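Local atomic coordinates of glucokinase (Thermus thermophilus, PDB entry 3VOV), a protein that probably phosphorylates glucose and related hexoses with ATP, as a zinc-binding hexokinase of the ROK family. Residues Leu113-Leu118 with Ala278-Glu283; Leu118-Gly123 with Val240-Gly245; Ser126-Thr131 with Lys234-Gly239; Leu130-Gly135 with Gly245-Asn250. One frame throughout, in Å; residues are numbered along the deposited sequence.

Interaction 1: Leu113-Leu118 with Ala278-Glu283; sequences LAEHHL and ARLGAE
E115, on the last turns of helix 107-118, comes nearest the irregular chain 278-283 at A278, with their CA atoms 6.6 Å apart; the helix packs side-on against a loop with no regular structure. The carboxylate of E115 makes the polar part of the contact. Its chain leaves with CG beside the backbone N (chi1 -67°) and bends again at chi2, and this double turn swings the acid group across to two successive backbone amides. R279 N gives its hydrogen to E115 OE1 at 2.9 Å in a nearly straight bond (171°), and L280 N gives its own to E115 OE2 at 2.8 Å. Both oxygens are met on the syn side, with the donors some 20° out of the carboxylate plane. Gripped by a donor on each oxygen, the group has little freedom to rotate, and OE1 takes a further hydrogen from A120 N. The methyl of A278 lies against the same carboxylate, its CB 3.3 Å from E115 OE2.

Next to the carboxylate, L280 has its CB directed at the helix. Its CD1 touches the CB of A114 at 3.7 Å and sits a little farther from the CB of L118, while CD2 approaches the carbonyl of L118.

The contact joins the helix that precedes strand 127-132 to the loop linking strand 275-277 with helix 284-299. A114 also packs on L287 of that last helix, and E115 lies against V242 and Y129 of the neighbouring parallel strands 240-244 and 127-132.

Interaction 2: Leu118-Gly123 with Val240-Gly245; sequences LGAAQG and VVVLGG
The loop 118-123 makes a type I beta turn from G119 to Q122, closed by the bond from Q122 N to G119 O, and the turn lies over one side of strand 240-244: the CA of A121 is 6.2 Å from that of V240, and the CA of A120 is 6.6 Å from that of V242. The two middle residues of the turn, A120 and A121, both direct their methyls at the strand. From the strand, V240 and V242 answer, being two apart and therefore on the same side of it.

V242 receives both alanines. Its CG1, anti to the backbone N (chi1 -178°), meets the CB of A120 at 3.8 Å, with CG2 only slightly farther from that methyl, while CG2 meets the CB of A121 at 3.8 Å. A121 CB touches two valines, since V240 CG1 is also 4.1 Å from it. With methyls this small on the turn, its backbone can come close to the strand.

The loop between helix 107-118 and strand 127-132 thus covers one face of strand 240-244 in the mixed sheet. Beside this patch, A120 O accepts from R276 NH2.

All four touching residues are buried and meet chiefly methyl to methyl, without a polar bond between the segments. Methyl against methyl carries little directional preference, so the position of the turn over the strand is probably set by shape and by the polar bonds around its rim.

Interaction 3: Ser126-Thr131 with Lys234-Gly239; sequences SSLYLT and KAFDPG
S126 and G239 meet where strand 127-132 begins and where the chain from helix 212-236 turns toward strand 240-244. G239 N has two acceptors on this one serine: the hydroxyl OG at 3.1 Å, and the carbonyl S126 O at 3.0 Å, a weak bond bent to 127°. S126 OG stands between its backbone N and carbonyl carbon (chi1 73°), which brings it round to the same amide that its own carbonyl approaches. The hydroxyl also bonds to a water, 2.9 Å away, and that water donates to F236 O at 2.8 Å. The last helical carbonyl is thereby linked to the start of the strand. S127 turns away, its OG bonded to H116 ND1.

D237 leaves the helix with positive phi, and its carboxylate bonds to the second subunit, OD2 accepting from Q153 N and OD1 pairing with R151 there, while the same R151 also donates to P238 O and G239 O.

Apolar contacts flank the polar ones. The CB of L128 lies on the ring of P238, 3.9 Å from CG, and L128 CD2 touches F236 CD2 at 3.7 Å, the two side chains crossing at about a right angle. F236 in turn meets its counterpart F236 of the second subunit.

This is the helix-to-strand connection of an alpha/beta domain of the actin-like ATPase clan: helix 212-236 runs out through a short loop containing P238 into strand 240-244, parallel neighbour of strand 127-132, here at a subunit interface.

Interaction 4: Leu130-Gly135 with Gly245-Asn250; sequences LTVSTG and GGVALN
T131 reaches G245 with its hydroxyl: OG1, set anti to the backbone N (chi1 168°), lies 3.3 Å from G245 CA. The CA atoms of these two residues are 4.4 Å apart, a closeness that the absence of a side chain on G245 permits, since a CB there would run into both V132 O and T131 OG1.

V132 carries most of the contact. Its carbonyl oxygen faces the first turn of helix 246-249 and accepts from V247 N at 3.0 Å, with the donor tilted 22° from the carbonyl plane. A second, weak bond comes from A248 N at 3.4 Å, and G245 CA adds a CH...O contact. On the side-chain side, V132 CB rests on the methyl of A248 at 3.8 Å, and its CG1 meets V247 CG1 at 3.9 Å, the two valines crossing at about a right angle.

At S133, where the strand has ended, the carbonyl O packs 3.5 Å from V247 CG2. Its amide bonds to G135 O.

With G245 at the N-cap, V247 N and, weakly, A248 N find V132 O in place of a carbonyl of their own helix. A glycine-rich strand end running directly into a helix fits the glycine-rich loops around the nucleotide cleft of actin-like ATPase folds; here a nucleotide role is only inferred.

Strands 127-132 and 240-244, parallel neighbours in one sheet, tie the set together. Interactions 3 and 4 hold opposite ends of strand 127-132, about 17 Å apart between centres, and share L130 and T131. Interactions 1 and 2 lie side by side, sharing L118, with A278 N bonding across between them to L243 O. Interactions 2 and 3 are fully buried, yet one is wholly apolar and the other combines water, amide and apolar contacts beside a second subunit. Interactions 1 and 4 are only partly buried, and both satisfy backbone amides, one with a carboxylate and the other with a strand carbonyl.

Interaction 1: Leu113-Leu118 with Ala278-Glu283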
loop_
_atom_site.group_PDB
_atom_site.type_symbol
_atom_site.label_atom_id
_atom_site.label_comp_id
_atom_site.label_asym_id
_atom_site.label_seq_id
_atom_site.Cartn_x
_atom_site.Cartn_y
_atom_site.Cartn_z
ATOM N N LEU B 113 12.814 13.236 -26.585
ATOM C CA LEU B 113 13.857 13.260 -27.640
ATOM C C LEU B 113 14.587 14.608 -27.686
ATOM O O LEU B 113 15.803 14.673 -27.797
ATOM C CB LEU B 113 13.230 12.916 -29.017
ATOM C CG LEU B 113 14.068 12.642 -30.273
ATOM C CD1 LEU B 113 15.016 11.445 -30.032
ATOM C CD2 LEU B 113 13.174 12.413 -31.536
ATOM N N ALA B 114 13.824 15.692 -27.569
ATOM C CA ALA B 114 14.344 17.002 -27.624
ATOM C C ALA B 114 15.240 17.268 -26.411
ATOM O O ALA B 114 16.364 17.724 -26.566
ATOM C CB ALA B 114 13.192 18.053 -27.737
ATOM N N GLU B 115 14.772 16.965 -25.214
ATOM C CA GLU B 115 15.634 17.148 -24.025
ATOM C C GLU B 115 16.887 16.297 -24.103
ATOM O O GLU B 115 17.972 16.691 -23.614
ATOM C CB GLU B 115 14.867 16.850 -22.726
ATOM C CG GLU B 115 13.765 17.852 -22.454
ATOM C CD GLU B 115 14.243 19.188 -21.948
ATOM O OE1 GLU B 115 15.419 19.308 -21.495
ATOM O OE2 GLU B 115 13.387 20.123 -21.967
ATOM N N HIS B 116 16.766 15.140 -24.718
ATOM C CA HIS B 116 17.933 14.280 -24.908
ATOM C C HIS B 116 19.030 14.854 -25.807
ATOM O O HIS B 116 20.192 14.830 -25.440
ATOM C CB HIS B 116 17.498 12.945 -25.482
ATOM C CG HIS B 116 18.611 11.966 -25.620
ATOM N ND1 HIS B 116 18.953 11.087 -24.613
ATOM C CD2 HIS B 116 19.444 11.700 -26.661
ATOM C CE1 HIS B 116 19.971 10.333 -25.023
ATOM N NE2 HIS B 116 20.274 10.672 -26.267
ATOM N N HIS B 117 18.638 15.294 -27.002
ATOM C CA HIS B 117 19.536 15.843 -27.992
ATOM C C HIS B 117 19.915 17.291 -27.806
ATOM O O HIS B 117 21.029 17.657 -28.114
ATOM C CB HIS B 117 18.963 15.627 -29.396
ATOM C CG HIS B 117 18.965 14.191 -29.808
ATOM N ND1 HIS B 117 20.107 13.534 -30.207
ATOM C CD2 HIS B 117 17.977 13.266 -29.807
ATOM C CE1 HIS B 117 19.819 12.268 -30.462
ATOM N NE2 HIS B 117 18.526 12.080 -30.226
ATOM N N LEU B 118 19.014 18.112 -27.311
ATOM C CA LEU B 118 19.191 19.579 -27.255
ATOM C C LEU B 118 19.083 20.193 -25.843
ATOM O O LEU B 118 19.318 21.369 -25.666
ATOM C CB LEU B 118 18.076 20.223 -28.120
ATOM C CG LEU B 118 18.199 20.340 -29.665
ATOM C CD1 LEU B 118 19.231 19.471 -30.363
ATOM C CD2 LEU B 118 16.840 20.300 -30.445
ATOM N N ALA B 278 13.900 19.717 -16.859
ATOM C CA ALA B 278 13.822 19.939 -18.326
ATOM C C ALA B 278 14.203 21.384 -18.655
ATOM O O ALA B 278 13.778 22.286 -17.943
ATOM C CB ALA B 278 12.425 19.617 -18.861
ATOM N N ARG B 279 14.972 21.573 -19.733
ATOM C CA ARG B 279 15.469 22.900 -20.109
ATOM C C ARG B 279 14.711 23.603 -21.213
ATOM O O ARG B 279 14.847 24.837 -21.349
ATOM C CB ARG B 279 16.939 22.849 -20.483
ATOM C CG ARG B 279 17.844 22.828 -19.247
ATOM C CD ARG B 279 19.270 22.470 -19.597
ATOM N NE ARG B 279 19.906 21.825 -18.449
ATOM C CZ ARG B 279 21.122 21.281 -18.443
ATOM N NH1 ARG B 279 21.894 21.291 -19.544
ATOM N NH2 ARG B 279 21.564 20.719 -17.316
ATOM N N LEU B 280 13.937 22.855 -22.015
ATOM C CA LEU B 280 13.479 23.441 -23.290
ATOM C C LEU B 280 12.119 24.081 -23.222
ATOM O O LEU B 280 11.678 24.661 -24.199
ATOM C CB LEU B 280 13.507 22.418 -24.426
ATOM C CG LEU B 280 14.880 21.829 -24.700
ATOM C CD1 LEU B 280 14.791 20.683 -25.678
ATOM C CD2 LEU B 280 15.840 22.899 -25.233
ATOM N N GLY B 281 11.426 23.931 -22.099
ATOM C CA GLY B 281 10.140 24.591 -21.938
ATOM C C GLY B 281 9.126 24.274 -23.038
ATOM O O GLY B 281 8.968 23.119 -23.471
ATOM N N ALA B 282 8.473 25.327 -23.520
ATOM C CA ALA B 282 7.287 25.220 -24.407
ATOM C C ALA B 282 7.621 24.743 -25.827
ATOM O O ALA B 282 6.748 24.327 -26.593
ATOM C CB ALA B 282 6.515 26.592 -24.470
ATOM N N GLU B 283 8.889 24.775 -26.173
ATOM C CA GLU B 283 9.273 24.403 -27.516
ATOM C C GLU B 283 9.713 22.973 -27.624
ATOM O O GLU B 283 10.019 22.519 -28.731
ATOM C CB GLU B 283 10.458 25.249 -27.969
ATOM C CG GLU B 283 10.053 26.458 -28.683
ATOM C CD GLU B 283 11.210 27.101 -29.389
ATOM O OE1 GLU B 283 10.929 28.042 -30.147
ATOM O OE2 GLU B 283 12.379 26.673 -29.178
#

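Interaction 2: Leu118-Gly123 with Val240-Gly245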
loop_
_atom_site.group_PDB
_atom_site.type_symbol
_atom_site.label_atom_id
_atom_site.label_comp_id
_atom_site.label_asym_id
_atom_site.label_seq_id
_atom_site.Cartn_x
_atom_site.Cartn_y
_atom_site.Cartn_z
ATOM N N LEU B 118 19.014 18.112 -27.311
ATOM C CA LEU B 118 19.191 19.579 -27.255
ATOM C C LEU B 118 19.083 20.193 -25.843
ATOM O O LEU B 118 19.318 21.369 -25.666
ATOM C CB LEU B 118 18.076 20.223 -28.120
ATOM C CG LEU B 118 18.199 20.340 -29.665
ATOM C CD1 LEU B 118 19.231 19.471 -30.363
ATOM C CD2 LEU B 118 16.840 20.300 -30.445
ATOM N N GLY B 119 18.663 19.417 -24.844
ATOM C CA GLY B 119 18.279 19.989 -23.557
ATOM C C GLY B 119 19.009 19.342 -22.394
ATOM O O GLY B 119 20.205 19.043 -22.484
ATOM N N ALA B 120 18.281 19.097 -21.311
ATOM C CA ALA B 120 18.900 18.672 -20.028
ATOM C C ALA B 120 19.772 17.416 -20.116
ATOM O O ALA B 120 20.640 17.198 -19.249
ATOM C CB ALA B 120 17.813 18.483 -18.949
ATOM N N ALA B 121 19.533 16.560 -21.109
ATOM C CA ALA B 121 20.286 15.314 -21.208
ATOM C C ALA B 121 21.270 15.299 -22.389
ATOM O O ALA B 121 21.792 14.244 -22.763
ATOM C CB ALA B 121 19.344 14.088 -21.253
ATOM N N GLN B 122 21.515 16.464 -22.983
ATOM C CA GLN B 122 22.471 16.541 -24.088
ATOM C C GLN B 122 23.819 15.990 -23.596
ATOM O O GLN B 122 24.300 16.350 -22.502
ATOM C CB GLN B 122 22.594 17.977 -24.602
ATOM C CG GLN B 122 23.381 18.056 -25.889
ATOM C CD GLN B 122 23.420 19.462 -26.507
ATOM O OE1 GLN B 122 23.029 20.462 -25.895
ATOM N NE2 GLN B 122 23.873 19.522 -27.758
ATOM N N GLY B 123 24.376 15.073 -24.376
ATOM C CA GLY B 123 25.651 14.403 -24.068
ATOM C C GLY B 123 25.441 12.935 -23.731
ATOM O O GLY B 123 26.339 12.130 -23.930
ATOM N N VAL B 240 20.702 9.826 -17.590
ATOM C CA VAL B 240 20.158 10.956 -16.836
ATOM C C VAL B 240 18.642 10.781 -16.816
ATOM O O VAL B 240 18.044 10.233 -17.762
ATOM C CB VAL B 240 20.572 12.319 -17.535
ATOM C CG1 VAL B 240 19.687 13.475 -17.180
ATOM C CG2 VAL B 240 22.048 12.678 -17.179
ATOM N N VAL B 241 18.033 11.276 -15.745
ATOM C CA VAL B 241 16.585 11.406 -15.655
ATOM C C VAL B 241 16.211 12.881 -15.801
ATOM O O VAL B 241 16.772 13.759 -15.100
ATOM C CB VAL B 241 16.077 10.837 -14.322
ATOM C CG1 VAL B 241 14.568 11.068 -14.178
ATOM C CG2 VAL B 241 16.436 9.348 -14.242
ATOM N N VAL B 242 15.263 13.176 -16.684
ATOM C CA VAL B 242 14.840 14.573 -16.895
ATOM C C VAL B 242 13.386 14.729 -16.464
ATOM O O VAL B 242 12.541 13.910 -16.849
ATOM C CB VAL B 242 14.975 14.989 -18.400
ATOM C CG1 VAL B 242 14.569 16.494 -18.626
ATOM C CG2 VAL B 242 16.390 14.755 -18.910
ATOM N N LEU B 243 13.103 15.757 -15.660
ATOM C CA LEU B 243 11.738 16.020 -15.212
ATOM C C LEU B 243 11.264 17.378 -15.709
ATOM O O LEU B 243 11.890 18.416 -15.443
ATOM C CB LEU B 243 11.634 15.961 -13.670
ATOM C CG LEU B 243 10.273 16.228 -13.010
ATOM C CD1 LEU B 243 9.259 15.168 -13.415
ATOM C CD2 LEU B 243 10.406 16.253 -11.470
ATOM N N GLY B 244 10.147 17.365 -16.429
ATOM C CA GLY B 244 9.545 18.599 -16.913
ATOM C C GLY B 244 8.054 18.647 -16.657
ATOM O O GLY B 244 7.521 17.960 -15.768
ATOM N N GLY B 245 7.399 19.471 -17.460
ATOM C CA GLY B 245 5.985 19.753 -17.351
ATOM C C GLY B 245 5.676 20.907 -16.425
ATOM O O GLY B 245 6.336 21.078 -15.419
#

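Interaction 3: Ser126-Thr131 with Lys234-Gly239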
loop_
_atom_site.group_PDB
_atom_site.type_symbol
_atom_site.label_atom_id
_atom_site.label_comp_id
_atom_site.label_asym_id
_atom_site.label_seq_id
_atom_site.Cartn_x
_atom_site.Cartn_y
_atom_site.Cartn_z
ATOM N N SER B 126 21.556 7.551 -23.322
ATOM C CA SER B 126 20.189 7.176 -22.973
ATOM C C SER B 126 19.687 8.162 -21.938
ATOM O O SER B 126 20.470 8.721 -21.140
ATOM C CB SER B 126 20.084 5.708 -22.485
ATOM O OG SER B 126 20.637 5.524 -21.167
ATOM N N SER B 127 18.389 8.421 -21.970
ATOM C CA SER B 127 17.785 9.201 -20.923
ATOM C C SER B 127 16.318 8.803 -20.734
ATOM O O SER B 127 15.714 8.082 -21.547
ATOM C CB SER B 127 17.944 10.715 -21.178
ATOM O OG SER B 127 17.300 11.080 -22.386
ATOM N N LEU B 128 15.749 9.316 -19.659
ATOM C CA LEU B 128 14.399 8.994 -19.296
ATOM C C LEU B 128 13.771 10.319 -18.930
ATOM O O LEU B 128 14.345 11.088 -18.170
ATOM C CB LEU B 128 14.501 8.073 -18.093
ATOM C CG LEU B 128 13.393 7.487 -17.265
ATOM C CD1 LEU B 128 12.371 8.517 -16.952
ATOM C CD2 LEU B 128 12.827 6.195 -17.861
ATOM N N TYR B 129 12.610 10.594 -19.500
ATOM C CA TYR B 129 11.950 11.878 -19.325
ATOM C C TYR B 129 10.528 11.697 -18.799
ATOM O O TYR B 129 9.790 10.836 -19.285
ATOM C CB TYR B 129 11.899 12.558 -20.684
ATOM C CG TYR B 129 11.090 13.828 -20.744
ATOM C CD1 TYR B 129 11.628 15.011 -20.309
ATOM C CD2 TYR B 129 9.803 13.842 -21.290
ATOM C CE1 TYR B 129 10.909 16.203 -20.371
ATOM C CE2 TYR B 129 9.067 15.026 -21.376
ATOM C CZ TYR B 129 9.650 16.214 -20.909
ATOM O OH TYR B 129 8.987 17.420 -20.988
ATOM N N LEU B 130 10.152 12.510 -17.820
ATOM C CA LEU B 130 8.783 12.488 -17.281
ATOM C C LEU B 130 8.254 13.878 -17.304
ATOM O O LEU B 130 8.984 14.818 -16.995
ATOM C CB LEU B 130 8.798 11.993 -15.829
ATOM C CG LEU B 130 7.426 11.581 -15.264
ATOM C CD1 LEU B 130 7.082 10.196 -15.777
ATOM C CD2 LEU B 130 7.446 11.611 -13.704
ATOM N N THR B 131 7.020 14.037 -17.749
ATOM C CA THR B 131 6.399 15.356 -17.718
ATOM C C THR B 131 5.177 15.306 -16.836
ATOM O O THR B 131 4.263 14.511 -17.078
ATOM C CB THR B 131 6.051 15.895 -19.161
ATOM O OG1 THR B 131 5.210 17.047 -19.057
ATOM C CG2 THR B 131 5.388 14.833 -19.991
ATOM N N LYS B 234 15.619 1.292 -12.258
ATOM C CA LYS B 234 15.965 -0.134 -12.160
ATOM C C LYS B 234 15.663 -0.833 -13.497
ATOM O O LYS B 234 16.304 -1.811 -13.879
ATOM C CB LYS B 234 15.130 -0.834 -11.058
ATOM C CG LYS B 234 15.042 -0.101 -9.704
ATOM C CD LYS B 234 16.378 0.081 -9.068
ATOM C CE LYS B 234 16.193 0.562 -7.613
ATOM N NZ LYS B 234 15.234 1.719 -7.432
ATOM N N ALA B 235 14.629 -0.374 -14.187
ATOM C CA ALA B 235 14.290 -1.025 -15.421
ATOM C C ALA B 235 15.243 -0.540 -16.533
ATOM O O ALA B 235 15.743 -1.360 -17.305
ATOM C CB ALA B 235 12.846 -0.741 -15.770
ATOM N N PHE B 236 15.513 0.777 -16.593
ATOM C CA PHE B 236 16.206 1.351 -17.739
ATOM C C PHE B 236 17.669 1.730 -17.529
ATOM O O PHE B 236 18.416 1.723 -18.508
ATOM C CB PHE B 236 15.448 2.590 -18.262
ATOM C CG PHE B 236 14.118 2.283 -18.858
ATOM C CD1 PHE B 236 14.015 1.813 -20.171
ATOM C CD2 PHE B 236 12.940 2.492 -18.121
ATOM C CE1 PHE B 236 12.766 1.548 -20.743
ATOM C CE2 PHE B 236 11.687 2.218 -18.689
ATOM C CZ PHE B 236 11.599 1.738 -19.993
ATOM N N ASP B 237 18.061 2.103 -16.293
ATOM C CA ASP B 237 19.438 2.536 -15.962
ATOM C C ASP B 237 19.885 3.617 -16.962
ATOM O O ASP B 237 20.890 3.443 -17.663
ATOM C CB ASP B 237 20.424 1.338 -15.948
ATOM C CG ASP B 237 21.845 1.723 -15.469
ATOM O OD1 ASP B 237 22.015 2.759 -14.782
ATOM O OD2 ASP B 237 22.784 0.960 -15.770
ATOM N N PRO B 238 19.118 4.727 -17.048
ATOM C CA PRO B 238 19.374 5.743 -18.062
ATOM C C PRO B 238 20.566 6.610 -17.661
ATOM O O PRO B 238 20.887 6.697 -16.477
ATOM C CB PRO B 238 18.092 6.579 -18.015
ATOM C CG PRO B 238 17.682 6.512 -16.551
ATOM C CD PRO B 238 17.972 5.085 -16.179
ATOM N N GLY B 239 21.211 7.254 -18.622
ATOM C CA GLY B 239 22.313 8.178 -18.326
ATOM C C GLY B 239 21.857 9.227 -17.312
ATOM O O GLY B 239 22.503 9.445 -16.291
HETATM O O HOH W 1 19.501 2.921 -20.777
#

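Interaction 4: Leu130-Gly135 with Gly245-Asn250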
loop_
_atom_site.group_PDB
_atom_site.type_symbol
_atom_site.label_atom_id
_atom_site.label_comp_id
_atom_site.label_asym_id
_atom_site.label_seq_id
_atom_site.Cartn_x
_atom_site.Cartn_y
_atom_site.Cartn_z
ATOM N N LEU B 130 10.152 12.510 -17.820
ATOM C CA LEU B 130 8.783 12.488 -17.281
ATOM C C LEU B 130 8.254 13.878 -17.304
ATOM O O LEU B 130 8.984 14.818 -16.995
ATOM C CB LEU B 130 8.798 11.993 -15.829
ATOM C CG LEU B 130 7.426 11.581 -15.264
ATOM C CD1 LEU B 130 7.082 10.196 -15.777
ATOM C CD2 LEU B 130 7.446 11.611 -13.704
ATOM N N THR B 131 7.020 14.037 -17.749
ATOM C CA THR B 131 6.399 15.356 -17.718
ATOM C C THR B 131 5.177 15.306 -16.836
ATOM O O THR B 131 4.263 14.511 -17.078
ATOM C CB THR B 131 6.051 15.895 -19.161
ATOM O OG1 THR B 131 5.210 17.047 -19.057
ATOM C CG2 THR B 131 5.388 14.833 -19.991
ATOM N N VAL B 132 5.171 16.167 -15.814
ATOM C CA VAL B 132 4.012 16.323 -14.933
ATOM C C VAL B 132 3.268 17.602 -15.303
ATOM O O VAL B 132 3.754 18.705 -15.121
ATOM C CB VAL B 132 4.455 16.336 -13.416
ATOM C CG1 VAL B 132 3.247 16.345 -12.464
ATOM C CG2 VAL B 132 5.313 15.119 -13.136
ATOM N N SER B 133 2.084 17.425 -15.848
ATOM C CA SER B 133 1.211 18.514 -16.210
ATOM C C SER B 133 -0.194 18.114 -15.746
ATOM O O SER B 133 -0.382 17.617 -14.637
ATOM C CB SER B 133 1.239 18.671 -17.749
ATOM O OG SER B 133 0.454 19.763 -18.168
ATOM N N THR B 134 -1.184 18.356 -16.591
ATOM C CA THR B 134 -2.542 17.948 -16.352
ATOM C C THR B 134 -2.585 16.423 -16.102
ATOM O O THR B 134 -3.221 15.966 -15.151
ATOM C CB THR B 134 -3.420 18.336 -17.582
ATOM O OG1 THR B 134 -3.650 19.760 -17.555
ATOM C CG2 THR B 134 -4.740 17.694 -17.457
ATOM N N GLY B 135 -1.908 15.676 -16.993
ATOM C CA GLY B 135 -1.639 14.249 -16.861
ATOM C C GLY B 135 -0.151 14.017 -16.569
ATOM O O GLY B 135 0.616 14.978 -16.444
ATOM N N GLY B 245 7.399 19.471 -17.460
ATOM C CA GLY B 245 5.985 19.753 -17.351
ATOM C C GLY B 245 5.676 20.907 -16.425
ATOM O O GLY B 245 6.336 21.078 -15.419
ATOM N N GLY B 246 4.575 21.611 -16.682
ATOM C CA GLY B 246 4.299 22.847 -15.961
ATOM C C GLY B 246 3.980 22.671 -14.498
ATOM O O GLY B 246 4.254 23.568 -13.682
ATOM N N VAL B 247 3.393 21.524 -14.143
ATOM C CA VAL B 247 3.029 21.303 -12.766
ATOM C C VAL B 247 4.282 21.050 -11.921
ATOM O O VAL B 247 4.405 21.614 -10.825
ATOM C CB VAL B 247 1.956 20.180 -12.636
ATOM C CG1 VAL B 247 1.774 19.795 -11.231
ATOM C CG2 VAL B 247 0.625 20.658 -13.228
ATOM N N ALA B 248 5.210 20.224 -12.408
ATOM C CA ALA B 248 6.424 19.968 -11.634
ATOM C C ALA B 248 7.353 21.209 -11.629
ATOM O O ALA B 248 7.863 21.620 -10.591
ATOM C CB ALA B 248 7.143 18.795 -12.181
ATOM N N LEU B 249 7.576 21.799 -12.789
ATOM C CA LEU B 249 8.534 22.917 -12.877
ATOM C C LEU B 249 8.095 24.186 -12.114
ATOM O O LEU B 249 8.935 24.891 -11.581
ATOM C CB LEU B 249 8.866 23.251 -14.344
ATOM C CG LEU B 249 9.475 22.110 -15.189
ATOM C CD1 LEU B 249 9.538 22.506 -16.641
ATOM C CD2 LEU B 249 10.852 21.772 -14.723
ATOM N N ASN B 250 6.797 24.457 -12.031
ATOM C CA ASN B 250 6.335 25.648 -11.323
ATOM C C ASN B 250 5.822 25.393 -9.913
ATOM O O ASN B 250 5.303 26.293 -9.267
ATOM C CB ASN B 250 5.305 26.395 -12.176
ATOM C CG ASN B 250 5.904 26.881 -13.488
ATOM O OD1 ASN B 250 6.926 27.575 -13.493
ATOM N ND2 ASN B 250 5.303 26.490 -14.597
#